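Local coordinates for periplasmic binding protein component of an ABC type zinc uptake transporter (Synechocystis sp., PDB 1PQ4), which binds zinc and, as the periplasmic component of an ABC-type uptake transporter, probably delivers the metal to the membrane permease, at residues A2-V7 with E51-V56; V7-Q12 with D267-D272; V56-G61 with P132-S137; Q190-V195 with V210-E215; P198-F203 with S275-V280. One frame throughout, in Å; residues are numbered along the deposited sequence.

In the fold
The five contacts run from one lobe to the other across the zinc site. Contact 1 joins two strands of the four-stranded parallel sheet, and the chain leaves these strands through Val7 into contact 2 and through Val56 into contact 3. Contact 3 supplies His133 to the zinc ion, which His37 and His197 also bind. Contacts 2 and 3 touch through Trp135 NE1 and Pro268 O, 2.8 Å apart. Contact 5 packs against contacts 2, 3 and 4, its centre about 12 Å from those of contacts 2 and 4. Contacts 1 and 4 are the two parallel strand pairs, about 36 Å apart between centres and on opposite sides of the chain's centre.

Contact 1 of 5, residues A2-V7 with E51-V56; sequences AMDITV and EAEAYV
Glu53 holds Asp4 by both ends of its backbone. Its carboxylate accepts the amide of Asp4, with Asp4 N 3.0 Å from Glu53 OE1 and the donor well above the carboxylate plane, while Glu53 N donates to Asp4 O at 2.8 Å. The side chain can turn back in this way because CG stands opposite the carbonyl carbon (chi1 -72°) and the chain beyond it is extended. The other carboxylate oxygen lies against the bent side chain of Met3, whose CE is 3.4 Å from Glu53 OE2.

Further along, Thr6 N reaches Ala54 O at 3.0 Å, and Val56 N reaches Thr6 O at 2.8 Å. This parallel ladder joins the two central strands of the four-stranded sheet, flanked by strands 24-28 and 78-81. Val7 CG1 lies beside Val56 CB at 3.9 Å, on the face that also carries Ile5 and Ala54 and is covered by helix 138-155. On the other face Thr6 CG2 touches Tyr55 CE1 at 3.7 Å, while Thr6 O sits over the ring near its rim; the Tyr55 hydroxyl is hydrogen-bonded to Ser8 OG.

At the outer end, Asp4 OD2 is 4.3 Å from both Glu53 OE1 and Glu51 OE1, a mild like-charge proximity probably offset by Arg25, the Asp4 amide and a water that donates to Asp4 OD2 and Glu51 O. Arg25 makes a long, weak ion pair with Asp4 OD1.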
# COMPACT_ATOMS: atom_id res chain seq x y z
N ALA A 2 -5.43 -23.42 12.91
CA ALA A 2 -5.16 -22.01 12.57
C ALA A 2 -6.40 -21.11 12.54
O ALA A 2 -7.50 -21.55 12.22
CB ALA A 2 -4.44 -21.92 11.23
N MET A 3 -6.21 -19.83 12.84
CA MET A 3 -7.30 -18.88 12.79
C MET A 3 -7.47 -18.40 11.33
O MET A 3 -6.50 -18.03 10.68
CB MET A 3 -6.92 -17.70 13.66
CG MET A 3 -7.90 -16.61 13.92
SD MET A 3 -7.52 -15.99 15.64
CE MET A 3 -7.92 -17.44 16.52
N ASP A 4 -8.70 -18.41 10.83
CA ASP A 4 -9.00 -17.90 9.49
C ASP A 4 -9.17 -16.40 9.58
O ASP A 4 -10.04 -15.91 10.30
CB ASP A 4 -10.29 -18.49 8.96
CG ASP A 4 -10.10 -19.90 8.45
OD1 ASP A 4 -9.25 -20.05 7.56
OD2 ASP A 4 -10.76 -20.82 8.93
N ILE A 5 -8.36 -15.69 8.81
CA ILE A 5 -8.35 -14.23 8.82
C ILE A 5 -8.38 -13.76 7.39
O ILE A 5 -7.69 -14.31 6.53
CB ILE A 5 -7.03 -13.70 9.49
CG1 ILE A 5 -6.98 -14.21 10.93
CG2 ILE A 5 -6.96 -12.13 9.47
CD1 ILE A 5 -5.69 -13.92 11.69
N THR A 6 -9.18 -12.74 7.14
CA THR A 6 -9.26 -12.17 5.82
C THR A 6 -8.70 -10.78 5.90
O THR A 6 -8.91 -10.01 6.89
CB THR A 6 -10.75 -12.15 5.33
OG1 THR A 6 -11.22 -13.49 5.17
CG2 THR A 6 -10.83 -11.48 3.98
N VAL A 7 -7.95 -10.42 4.87
CA VAL A 7 -7.43 -9.07 4.83
C VAL A 7 -7.89 -8.43 3.51
O VAL A 7 -8.31 -9.13 2.59
CB VAL A 7 -5.89 -9.03 4.90
CG1 VAL A 7 -5.42 -9.75 6.18
CG2 VAL A 7 -5.31 -9.70 3.64
N GLU A 51 -16.61 -18.05 7.27
CA GLU A 51 -15.57 -18.84 7.94
C GLU A 51 -14.58 -17.98 8.77
O GLU A 51 -13.88 -18.48 9.66
CB GLU A 51 -14.70 -19.54 6.88
CG GLU A 51 -15.39 -20.56 6.00
CD GLU A 51 -15.43 -21.93 6.66
OE1 GLU A 51 -14.36 -22.40 7.12
OE2 GLU A 51 -16.52 -22.54 6.72
N ALA A 52 -14.48 -16.70 8.42
CA ALA A 52 -13.51 -15.80 9.04
C ALA A 52 -13.70 -15.47 10.51
O ALA A 52 -14.78 -15.13 10.96
CB ALA A 52 -13.46 -14.50 8.28
N GLU A 53 -12.61 -15.56 11.25
CA GLU A 53 -12.61 -15.19 12.66
C GLU A 53 -12.33 -13.70 12.82
O GLU A 53 -12.79 -13.04 13.77
CB GLU A 53 -11.59 -16.06 13.37
CG GLU A 53 -12.16 -17.48 13.45
CD GLU A 53 -11.14 -18.50 13.80
OE1 GLU A 53 -10.70 -19.23 12.88
OE2 GLU A 53 -10.78 -18.57 15.01
N ALA A 54 -11.56 -13.15 11.88
CA ALA A 54 -11.28 -11.73 11.92
C ALA A 54 -11.04 -11.18 10.52
O ALA A 54 -10.77 -11.92 9.56
CB ALA A 54 -10.08 -11.45 12.81
N TYR A 55 -11.13 -9.88 10.42
CA TYR A 55 -10.91 -9.21 9.15
C TYR A 55 -9.99 -8.06 9.47
O TYR A 55 -10.25 -7.27 10.41
CB TYR A 55 -12.25 -8.71 8.58
CG TYR A 55 -12.08 -8.10 7.22
CD1 TYR A 55 -12.55 -8.76 6.06
CD2 TYR A 55 -11.40 -6.89 7.06
CE1 TYR A 55 -12.35 -8.23 4.80
CE2 TYR A 55 -11.19 -6.35 5.80
CZ TYR A 55 -11.67 -7.03 4.67
OH TYR A 55 -11.52 -6.45 3.44
N VAL A 56 -8.89 -7.95 8.74
CA VAL A 56 -7.96 -6.85 9.02
C VAL A 56 -8.11 -5.70 8.03
O VAL A 56 -7.83 -5.83 6.84
CB VAL A 56 -6.50 -7.35 9.04
CG1 VAL A 56 -5.51 -6.14 9.24
CG2 VAL A 56 -6.34 -8.32 10.21
O HOH W 1 -13.04 -20.83 10.58

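Contact 2 of 5, residues V7-Q12 with D267-D272; sequences VSIPPQ and DPLAAD
The beginning of helix 10-20, at Pro10 and Pro11, rests on the loop that links strand 262-266 to helix 273-288, with Leu269 and Ala271 as its main partners. A type I beta turn from Asp267 to Ala270 shapes this loop. Within it Leu269 N donates to Asp267 OD1 at 2.9 Å, from above the carboxylate plane, and closes an Asx turn.

The proline rings gather around the carbonyls of the last two residues of the turn. Pro10 CB comes within 3.2 Å of Leu269 O, and Pro11 CD approaches the same oxygen at 3.6 Å, so two neighbouring rings share one carbonyl. Pro11 CG meets the next carbonyl, Ala270 O, also at 3.6 Å. Beyond them Pro10 CB touches the methyl of Ala271, with Ala271 CB at 3.9 Å.

Ile9 extends this patch. Its CG1 branch takes the cramped position between the backbone N and the carbonyl carbon (chi1 52°), and its terminal CD1 reaches Leu269 CD2 at 4.2 Å, the two side chains crossing at about a right angle. Trp273 of helix 273-288 also packs on Pro11. On the zinc side of the loop, the side chain of Pro268 is about 6 Å from the metal, and Pro268 O accepts Trp135 NE1.

No hydrogen bond crosses this contact: Pro10 and Pro11 have no N-H to offer, and the carbonyls of Leu269 and Ala270 meet ring carbons instead. The segments are therefore matched by shape and apolar contact rather than by directional bonds.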
# COMPACT_ATOMS: atom_id res chain seq x y z
N VAL A 7 -7.95 -10.42 4.87
CA VAL A 7 -7.43 -9.07 4.83
C VAL A 7 -7.89 -8.43 3.51
O VAL A 7 -8.31 -9.13 2.59
CB VAL A 7 -5.89 -9.03 4.90
CG1 VAL A 7 -5.42 -9.75 6.18
CG2 VAL A 7 -5.31 -9.70 3.64
N SER A 8 -7.79 -7.11 3.44
CA SER A 8 -8.23 -6.41 2.23
C SER A 8 -7.31 -6.54 1.03
O SER A 8 -7.77 -6.87 -0.05
CB SER A 8 -8.40 -4.92 2.54
OG SER A 8 -9.53 -4.71 3.38
N ILE A 9 -6.00 -6.37 1.22
CA ILE A 9 -5.11 -6.37 0.05
C ILE A 9 -3.91 -7.26 0.24
O ILE A 9 -3.53 -7.56 1.38
CB ILE A 9 -4.68 -4.92 -0.30
CG1 ILE A 9 -4.13 -4.22 0.96
CG2 ILE A 9 -5.87 -4.13 -0.81
CD1 ILE A 9 -3.30 -2.97 0.69
N PRO A 10 -3.28 -7.70 -0.87
CA PRO A 10 -2.13 -8.60 -0.80
C PRO A 10 -1.01 -8.24 0.17
O PRO A 10 -0.53 -9.11 0.89
CB PRO A 10 -1.62 -8.69 -2.30
CG PRO A 10 -2.98 -8.44 -3.09
CD PRO A 10 -3.63 -7.34 -2.26
N PRO A 11 -0.57 -6.96 0.21
CA PRO A 11 0.51 -6.63 1.15
C PRO A 11 0.17 -7.02 2.60
O PRO A 11 1.04 -7.36 3.40
CB PRO A 11 0.63 -5.12 1.02
CG PRO A 11 0.13 -4.83 -0.34
CD PRO A 11 -0.96 -5.78 -0.59
N GLN A 12 -1.12 -6.95 2.95
CA GLN A 12 -1.51 -7.30 4.31
C GLN A 12 -1.30 -8.77 4.58
O GLN A 12 -1.16 -9.18 5.72
CB GLN A 12 -2.97 -6.93 4.56
CG GLN A 12 -3.17 -5.46 4.69
CD GLN A 12 -4.64 -5.17 4.89
OE1 GLN A 12 -5.45 -5.48 4.01
NE2 GLN A 12 -5.00 -4.60 6.06
N ASP A 267 4.40 -1.40 -8.31
CA ASP A 267 3.22 -2.17 -7.92
C ASP A 267 2.90 -1.87 -6.45
O ASP A 267 3.55 -2.41 -5.55
CB ASP A 267 3.48 -3.66 -8.05
CG ASP A 267 2.24 -4.47 -7.82
OD1 ASP A 267 1.20 -3.88 -7.38
OD2 ASP A 267 2.30 -5.69 -8.07
N PRO A 268 1.94 -0.99 -6.19
CA PRO A 268 1.63 -0.71 -4.77
C PRO A 268 0.97 -1.90 -4.04
O PRO A 268 0.92 -1.91 -2.81
CB PRO A 268 0.72 0.51 -4.86
CG PRO A 268 -0.05 0.25 -6.13
CD PRO A 268 1.09 -0.20 -7.10
N LEU A 269 0.50 -2.91 -4.79
CA LEU A 269 -0.19 -4.05 -4.18
C LEU A 269 0.58 -5.36 -4.18
O LEU A 269 0.00 -6.43 -3.96
CB LEU A 269 -1.57 -4.33 -4.84
CG LEU A 269 -2.55 -3.15 -4.87
CD1 LEU A 269 -3.94 -3.65 -5.40
CD2 LEU A 269 -2.71 -2.60 -3.44
N ALA A 270 1.88 -5.29 -4.41
CA ALA A 270 2.70 -6.50 -4.41
C ALA A 270 2.61 -7.24 -3.07
O ALA A 270 2.71 -6.61 -2.01
CB ALA A 270 4.18 -6.14 -4.69
N ALA A 271 2.48 -8.57 -3.11
CA ALA A 271 2.40 -9.36 -1.88
C ALA A 271 3.80 -9.56 -1.29
O ALA A 271 3.94 -9.75 -0.10
CB ALA A 271 1.74 -10.72 -2.15
N ASP A 272 4.84 -9.52 -2.13
CA ASP A 272 6.25 -9.75 -1.70
C ASP A 272 6.67 -8.36 -1.32
O ASP A 272 7.54 -7.75 -1.92
CB ASP A 272 7.02 -10.31 -2.92
CG ASP A 272 8.42 -10.81 -2.58
OD1 ASP A 272 8.66 -11.27 -1.45
OD2 ASP A 272 9.30 -10.77 -3.48

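Contact 3 of 5, residues V56-G61 with P132-S137; sequences VLIGLG and PHIWLS. With ZN (zinc ion), chain C.
Pro132 O receives a weak bond from Ile134 N at 2.7 Å, closing an inverse gamma turn centred on His133, and is also met from across the contact by Ile58 CG2 at 3.6 Å. The turn sends His133 away from segment 56-61 and toward the metal.

His133 NE2 binds the zinc ion at 2.1 Å, and a water lies 2.3 Å from that zinc ion. His37 and His197 are its other protein ligands. Behind the metal bond, His133 ND1 is hydrogen-bonded to Asp131, while Pro132 CG lies over one face of the imidazole.

Ile58 CG2 is shared by three residues: besides Pro132 O, it faces Ile134 CD1 at 4.1 Å and meets the edge of the Trp135 indole near CE3, the indole N-H being taken by Pro268. Ile134 has CG1 between the backbone N and the carbonyl carbon (chi1 59°), which leaves CG2 for Leu60, whose CD1 is 3.6 Å from Ile134 CG2. Gly59 has backbone angles at which a side chain would collide with the preceding carbonyl. Both Ile58 N and Gly59 N donate to the Glu63 carboxylate.

The chemistry divides cleanly: apolar branches of Ile58 and Leu60 pack against Pro132, Ile134 and Trp135, while His133 is directed away from them and binds the zinc through NE2. The bond to Asp131 would limit rotation of the His133 ring and could polarise it toward the metal.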
# COMPACT_ATOMS: atom_id res chain seq x y z
N VAL A 56 -8.89 -7.95 8.74
CA VAL A 56 -7.96 -6.85 9.02
C VAL A 56 -8.11 -5.70 8.03
O VAL A 56 -7.83 -5.83 6.84
CB VAL A 56 -6.50 -7.35 9.04
CG1 VAL A 56 -5.51 -6.14 9.24
CG2 VAL A 56 -6.34 -8.32 10.21
N LEU A 57 -8.60 -4.57 8.55
CA LEU A 57 -8.82 -3.37 7.77
C LEU A 57 -7.57 -2.52 7.60
O LEU A 57 -6.76 -2.39 8.54
CB LEU A 57 -9.83 -2.47 8.48
CG LEU A 57 -11.19 -3.08 8.82
CD1 LEU A 57 -11.87 -2.26 9.95
CD2 LEU A 57 -12.03 -3.13 7.57
N ILE A 58 -7.44 -1.93 6.43
CA ILE A 58 -6.36 -0.96 6.26
C ILE A 58 -6.86 0.25 7.11
O ILE A 58 -6.09 0.93 7.79
CB ILE A 58 -6.26 -0.53 4.78
CG1 ILE A 58 -5.56 -1.64 3.96
CG2 ILE A 58 -5.58 0.82 4.67
CD1 ILE A 58 -6.41 -2.82 3.68
N GLY A 59 -8.17 0.51 7.06
CA GLY A 59 -8.71 1.63 7.82
C GLY A 59 -8.69 2.92 7.03
O GLY A 59 -8.52 2.92 5.81
N LEU A 60 -8.85 4.03 7.73
CA LEU A 60 -8.87 5.36 7.13
C LEU A 60 -9.86 5.48 6.00
O LEU A 60 -9.64 6.22 5.05
CB LEU A 60 -7.45 5.78 6.66
CG LEU A 60 -6.45 5.91 7.82
CD1 LEU A 60 -5.03 6.15 7.30
CD2 LEU A 60 -6.88 7.10 8.73
N GLY A 61 -10.95 4.75 6.09
CA GLY A 61 -11.93 4.82 5.02
C GLY A 61 -11.66 3.95 3.82
O GLY A 61 -12.47 3.86 2.91
N PRO A 132 -5.28 6.87 2.33
CA PRO A 132 -5.20 5.55 2.97
C PRO A 132 -3.96 4.68 2.67
O PRO A 132 -3.86 3.59 3.20
CB PRO A 132 -6.47 4.87 2.45
CG PRO A 132 -6.48 5.31 1.01
CD PRO A 132 -6.05 6.80 1.07
N HIS A 133 -3.02 5.19 1.90
CA HIS A 133 -1.91 4.35 1.46
C HIS A 133 -0.82 4.15 2.49
O HIS A 133 0.39 4.26 2.21
CB HIS A 133 -1.37 4.93 0.15
CG HIS A 133 -2.40 5.02 -0.94
ND1 HIS A 133 -3.15 6.16 -1.17
CD2 HIS A 133 -2.78 4.12 -1.89
CE1 HIS A 133 -3.94 5.97 -2.21
NE2 HIS A 133 -3.74 4.74 -2.66
N ILE A 134 -1.25 3.86 3.71
CA ILE A 134 -0.28 3.74 4.80
C ILE A 134 0.54 2.44 4.78
O ILE A 134 1.52 2.32 5.53
CB ILE A 134 -1.01 3.85 6.18
CG1 ILE A 134 -2.07 2.72 6.29
CG2 ILE A 134 -1.64 5.27 6.29
CD1 ILE A 134 -1.71 1.27 6.06
N TRP A 135 0.19 1.51 3.91
CA TRP A 135 0.91 0.23 3.92
C TRP A 135 2.23 0.27 3.18
O TRP A 135 2.94 -0.75 3.13
CB TRP A 135 0.02 -0.91 3.36
CG TRP A 135 -0.26 -0.75 1.86
CD1 TRP A 135 0.50 -1.22 0.81
CD2 TRP A 135 -1.39 -0.11 1.28
NE1 TRP A 135 -0.11 -0.91 -0.39
CE2 TRP A 135 -1.28 -0.23 -0.13
CE3 TRP A 135 -2.51 0.55 1.83
CZ2 TRP A 135 -2.24 0.28 -1.01
CZ3 TRP A 135 -3.47 1.06 0.96
CH2 TRP A 135 -3.34 0.92 -0.44
N LEU A 136 2.55 1.43 2.60
CA LEU A 136 3.79 1.54 1.85
C LEU A 136 4.86 2.32 2.61
O LEU A 136 5.87 2.71 2.05
CB LEU A 136 3.52 2.16 0.47
CG LEU A 136 2.67 1.18 -0.38
CD1 LEU A 136 2.07 1.94 -1.56
CD2 LEU A 136 3.47 -0.03 -0.85
N SER A 137 4.60 2.58 3.90
CA SER A 137 5.57 3.27 4.77
C SER A 137 6.06 2.28 5.81
O SER A 137 5.28 1.85 6.69
CB SER A 137 4.88 4.44 5.50
OG SER A 137 5.74 4.92 6.53
ZN ZN C . -4.47 3.70 -4.34
O HOH W 2 -3.41 1.68 -4.42

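Contact 4 of 5, residues Q190-V195 with V210-E215; sequences QRKFIV and VQIPIE
Backbone hydrogen bonds form a parallel ladder between residues 190-195 and 210-215. It starts where Val210 N meets Arg191 O at 2.8 Å, from above the carbonyl plane, and proceeds through Phe193 N to Val210 O at 3.0 Å and Ile212 N to Phe193 O at 2.8 Å. Val195 N then donates to Ile212 O, and Ile214 N closes the series on Val195 O at 2.8 Å with a more bent N-H geometry (139°). These are the two strands of a beta-alpha-beta unit whose helix is 201-206.

The aromatic contact is a CH-pi interaction: Gln211 CA lies over one face of the Phe193 ring, 4.2 Å from its centroid. The ring leans across the ladder because CG stands between the backbone N and the carbonyl carbon (chi1 64°). A serine in its place would probably leave Gln211 CA and CB without their aromatic cover and open a gap beside strand 210-213 at Gln211.

Apolar contacts occupy the other face. Ile194 CG2 meets Ile214 CG1 at 3.6 Å, the side chains crossing at about a right angle, and Ile212 CD1 touches Lys192 CB at 3.8 Å. Helix 223-234 covers the isoleucines, while Lys192 NZ is bonded to Asn236.

The bonding pattern accommodates Pro213, because its neighbours Ile212 and Ile214 supply the N-H groups. Just beyond the ladder, Glu215 OE1 is bonded to His197 ND1, a second-shell link that would orient this zinc ligand.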
# COMPACT_ATOMS: atom_id res chain seq x y z
N GLN A 190 17.87 14.67 -7.41
CA GLN A 190 16.52 14.85 -7.95
C GLN A 190 15.60 14.08 -6.99
O GLN A 190 15.69 12.86 -6.82
CB GLN A 190 16.42 14.29 -9.38
CG GLN A 190 14.99 14.30 -10.01
CD GLN A 190 14.33 15.67 -9.96
OE1 GLN A 190 13.57 15.98 -9.05
NE2 GLN A 190 14.63 16.51 -10.95
N ARG A 191 14.71 14.82 -6.35
CA ARG A 191 13.82 14.19 -5.37
C ARG A 191 12.43 13.91 -5.91
O ARG A 191 11.61 13.26 -5.27
CB ARG A 191 13.69 15.12 -4.18
CG ARG A 191 13.97 14.48 -2.90
CD ARG A 191 15.28 14.95 -2.37
NE ARG A 191 16.35 14.00 -2.52
CZ ARG A 191 16.45 12.82 -1.91
NH1 ARG A 191 15.54 12.35 -1.06
NH2 ARG A 191 17.55 12.13 -2.10
N LYS A 192 12.16 14.40 -7.10
CA LYS A 192 10.84 14.26 -7.69
C LYS A 192 10.66 13.01 -8.55
O LYS A 192 11.62 12.58 -9.19
CB LYS A 192 10.60 15.50 -8.56
CG LYS A 192 10.78 16.80 -7.80
CD LYS A 192 10.51 18.03 -8.67
CE LYS A 192 10.78 19.31 -7.87
NZ LYS A 192 10.33 20.54 -8.55
N PHE A 193 9.46 12.40 -8.52
CA PHE A 193 9.19 11.24 -9.43
C PHE A 193 7.73 11.36 -9.87
O PHE A 193 6.88 11.85 -9.13
CB PHE A 193 9.51 9.85 -8.83
CG PHE A 193 8.69 9.45 -7.63
CD1 PHE A 193 7.75 8.44 -7.73
CD2 PHE A 193 8.90 10.06 -6.37
CE1 PHE A 193 7.01 8.02 -6.62
CE2 PHE A 193 8.16 9.65 -5.23
CZ PHE A 193 7.22 8.63 -5.36
N ILE A 194 7.45 10.96 -11.10
CA ILE A 194 6.08 11.06 -11.64
C ILE A 194 5.51 9.68 -11.69
O ILE A 194 6.15 8.77 -12.17
CB ILE A 194 6.07 11.57 -13.08
CG1 ILE A 194 6.86 12.85 -13.17
CG2 ILE A 194 4.63 11.81 -13.55
CD1 ILE A 194 6.99 13.40 -14.61
N VAL A 195 4.27 9.54 -11.22
CA VAL A 195 3.59 8.26 -11.18
C VAL A 195 2.18 8.52 -11.64
O VAL A 195 1.71 9.66 -11.64
CB VAL A 195 3.47 7.66 -9.75
CG1 VAL A 195 4.78 7.25 -9.27
CG2 VAL A 195 2.85 8.70 -8.78
N VAL A 210 9.33 13.73 -3.64
CA VAL A 210 8.16 14.50 -4.02
C VAL A 210 7.47 13.68 -5.08
O VAL A 210 8.02 13.43 -6.14
CB VAL A 210 8.56 15.87 -4.61
CG1 VAL A 210 7.34 16.56 -5.18
CG2 VAL A 210 9.19 16.76 -3.49
N GLN A 211 6.26 13.24 -4.78
CA GLN A 211 5.53 12.42 -5.73
C GLN A 211 4.73 13.37 -6.59
O GLN A 211 4.03 14.20 -6.06
CB GLN A 211 4.60 11.49 -4.95
CG GLN A 211 3.46 10.95 -5.74
CD GLN A 211 2.46 10.17 -4.88
OE1 GLN A 211 1.77 10.72 -3.99
NE2 GLN A 211 2.36 8.90 -5.15
N ILE A 212 4.81 13.25 -7.91
CA ILE A 212 4.06 14.11 -8.83
C ILE A 212 3.09 13.16 -9.52
O ILE A 212 3.47 12.30 -10.32
CB ILE A 212 4.99 14.77 -9.89
CG1 ILE A 212 6.01 15.69 -9.19
CG2 ILE A 212 4.17 15.58 -10.88
CD1 ILE A 212 7.18 16.13 -10.06
N PRO A 213 1.81 13.28 -9.19
CA PRO A 213 0.87 12.36 -9.82
C PRO A 213 0.29 12.84 -11.13
O PRO A 213 0.15 14.04 -11.36
CB PRO A 213 -0.22 12.19 -8.75
CG PRO A 213 -0.25 13.55 -8.11
CD PRO A 213 1.22 13.92 -7.99
N ILE A 214 -0.02 11.88 -11.99
CA ILE A 214 -0.63 12.20 -13.28
C ILE A 214 -2.17 12.16 -13.12
O ILE A 214 -2.88 13.03 -13.64
CB ILE A 214 -0.25 11.14 -14.36
CG1 ILE A 214 1.24 11.18 -14.65
CG2 ILE A 214 -1.00 11.44 -15.71
CD1 ILE A 214 1.79 9.96 -15.38
N GLU A 215 -2.70 11.13 -12.48
CA GLU A 215 -4.16 11.08 -12.33
C GLU A 215 -4.63 12.27 -11.50
O GLU A 215 -3.91 12.77 -10.65
CB GLU A 215 -4.63 9.78 -11.67
CG GLU A 215 -4.36 9.66 -10.20
CD GLU A 215 -5.39 8.78 -9.45
OE1 GLU A 215 -5.58 7.59 -9.82
OE2 GLU A 215 -5.99 9.31 -8.48

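Contact 5 of 5, residues P198-F203 with S275-V280; sequences PSWAYF and SNLKAV
Apolar packing against an aromatic pair carries this contact: Leu277 and Val280, one turn apart on helix 273-288, meet Trp200 and Phe203. Both methyls of Val280 come from one side of the indole, CG1 over the face near the rim and CG2 3.8 Å from Trp200 CH2. Leu277 comes instead at the indole edge, its CD2 4.0 Å from Trp200 CZ3. The same methyl serves the second ring, Leu277 CD2 lying 4.0 Å from Phe203 CE1, and Val280 CG1 is 4.3 Å from Phe203 CZ. Phe203 extends toward the helix with CG opposite its backbone N (chi1 173°), and its ring also meets Tyr207 edge-to-face.

One hydrogen bond holds the indole, from NE1 to Glu244; Ser199 OG lies over the face opposite Val280 CG1. With an alanine in place of Trp200, a gap is likely to open beside Leu277 and Val280, and Glu244 would lose its indole N-H partner.

Trp200 occupies the N-cap position of helix 201-206, the connecting helix of the beta-alpha-beta unit formed with strands 192-195 and 210-213. The arrangement is core packing of a crossover helix against the C-terminal helix, with the Trp200 side chain about 8 Å from the zinc ion.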
# COMPACT_ATOMS: atom_id res chain seq x y z
N PRO A 198 -1.38 8.18 -7.30
CA PRO A 198 -0.64 8.60 -6.11
C PRO A 198 -0.80 7.68 -4.93
O PRO A 198 -1.53 7.96 -3.99
CB PRO A 198 -1.16 10.02 -5.86
CG PRO A 198 -2.61 9.91 -6.24
CD PRO A 198 -2.60 8.99 -7.49
N SER A 199 -0.13 6.56 -4.95
CA SER A 199 -0.25 5.73 -3.77
C SER A 199 1.00 5.85 -2.92
O SER A 199 1.15 5.13 -1.93
CB SER A 199 -0.44 4.28 -4.21
OG SER A 199 0.47 3.98 -5.21
N TRP A 200 1.91 6.76 -3.28
CA TRP A 200 3.19 6.80 -2.57
C TRP A 200 3.44 8.02 -1.68
O TRP A 200 4.60 8.33 -1.38
CB TRP A 200 4.36 6.69 -3.60
CG TRP A 200 4.20 5.53 -4.56
CD1 TRP A 200 3.56 5.53 -5.78
CD2 TRP A 200 4.57 4.17 -4.31
NE1 TRP A 200 3.52 4.25 -6.30
CE2 TRP A 200 4.13 3.40 -5.41
CE3 TRP A 200 5.24 3.53 -3.25
CZ2 TRP A 200 4.32 2.02 -5.48
CZ3 TRP A 200 5.44 2.16 -3.33
CH2 TRP A 200 4.98 1.41 -4.44
N ALA A 201 2.38 8.71 -1.23
CA ALA A 201 2.62 9.92 -0.42
C ALA A 201 3.33 9.62 0.92
O ALA A 201 4.17 10.37 1.36
CB ALA A 201 1.26 10.64 -0.16
N TYR A 202 2.98 8.52 1.58
CA TYR A 202 3.63 8.23 2.86
C TYR A 202 5.07 7.81 2.64
O TYR A 202 5.99 8.23 3.34
CB TYR A 202 2.85 7.14 3.60
CG TYR A 202 1.48 7.68 4.02
CD1 TYR A 202 1.35 8.44 5.22
CD2 TYR A 202 0.35 7.43 3.27
CE1 TYR A 202 0.13 8.92 5.64
CE2 TYR A 202 -0.93 7.89 3.69
CZ TYR A 202 -1.02 8.64 4.89
OH TYR A 202 -2.27 9.02 5.37
N PHE A 203 5.26 6.97 1.63
CA PHE A 203 6.60 6.48 1.29
C PHE A 203 7.44 7.71 0.96
O PHE A 203 8.57 7.87 1.43
CB PHE A 203 6.46 5.53 0.05
CG PHE A 203 7.77 5.09 -0.53
CD1 PHE A 203 8.43 3.99 -0.01
CD2 PHE A 203 8.33 5.78 -1.60
CE1 PHE A 203 9.67 3.57 -0.56
CE2 PHE A 203 9.55 5.37 -2.15
CZ PHE A 203 10.21 4.27 -1.62
N SER A 275 10.65 -7.02 -0.56
CA SER A 275 11.49 -6.96 -1.76
C SER A 275 10.89 -6.01 -2.77
O SER A 275 11.62 -5.34 -3.49
CB SER A 275 11.71 -8.37 -2.33
OG SER A 275 10.53 -8.87 -2.90
N ASN A 276 9.56 -5.90 -2.84
CA ASN A 276 8.96 -4.91 -3.78
C ASN A 276 9.35 -3.49 -3.41
O ASN A 276 9.71 -2.68 -4.28
CB ASN A 276 7.43 -5.02 -3.75
CG ASN A 276 6.75 -4.06 -4.75
OD1 ASN A 276 5.98 -3.17 -4.37
ND2 ASN A 276 7.05 -4.25 -6.02
N LEU A 277 9.31 -3.16 -2.11
CA LEU A 277 9.66 -1.79 -1.72
C LEU A 277 11.13 -1.48 -2.06
O LEU A 277 11.44 -0.35 -2.42
CB LEU A 277 9.47 -1.58 -0.23
CG LEU A 277 8.09 -1.09 0.16
CD1 LEU A 277 8.18 -0.70 1.71
CD2 LEU A 277 7.71 0.11 -0.71
N LYS A 278 12.01 -2.46 -1.93
CA LYS A 278 13.41 -2.20 -2.28
C LYS A 278 13.52 -2.02 -3.79
O LYS A 278 14.26 -1.15 -4.25
CB LYS A 278 14.31 -3.36 -1.85
CG LYS A 278 14.38 -3.53 -0.37
CD LYS A 278 15.36 -4.64 0.01
CE LYS A 278 14.83 -5.48 1.16
NZ LYS A 278 15.97 -6.22 1.75
N ALA A 279 12.78 -2.81 -4.56
CA ALA A 279 12.83 -2.62 -6.02
C ALA A 279 12.31 -1.24 -6.38
O ALA A 279 12.85 -0.57 -7.28
CB ALA A 279 11.99 -3.71 -6.73
N VAL A 280 11.25 -0.78 -5.68
CA VAL A 280 10.70 0.54 -5.95
C VAL A 280 11.71 1.64 -5.72
O VAL A 280 11.89 2.57 -6.55
CB VAL A 280 9.41 0.84 -5.08
CG1 VAL A 280 9.00 2.31 -5.21
CG2 VAL A 280 8.25 -0.04 -5.60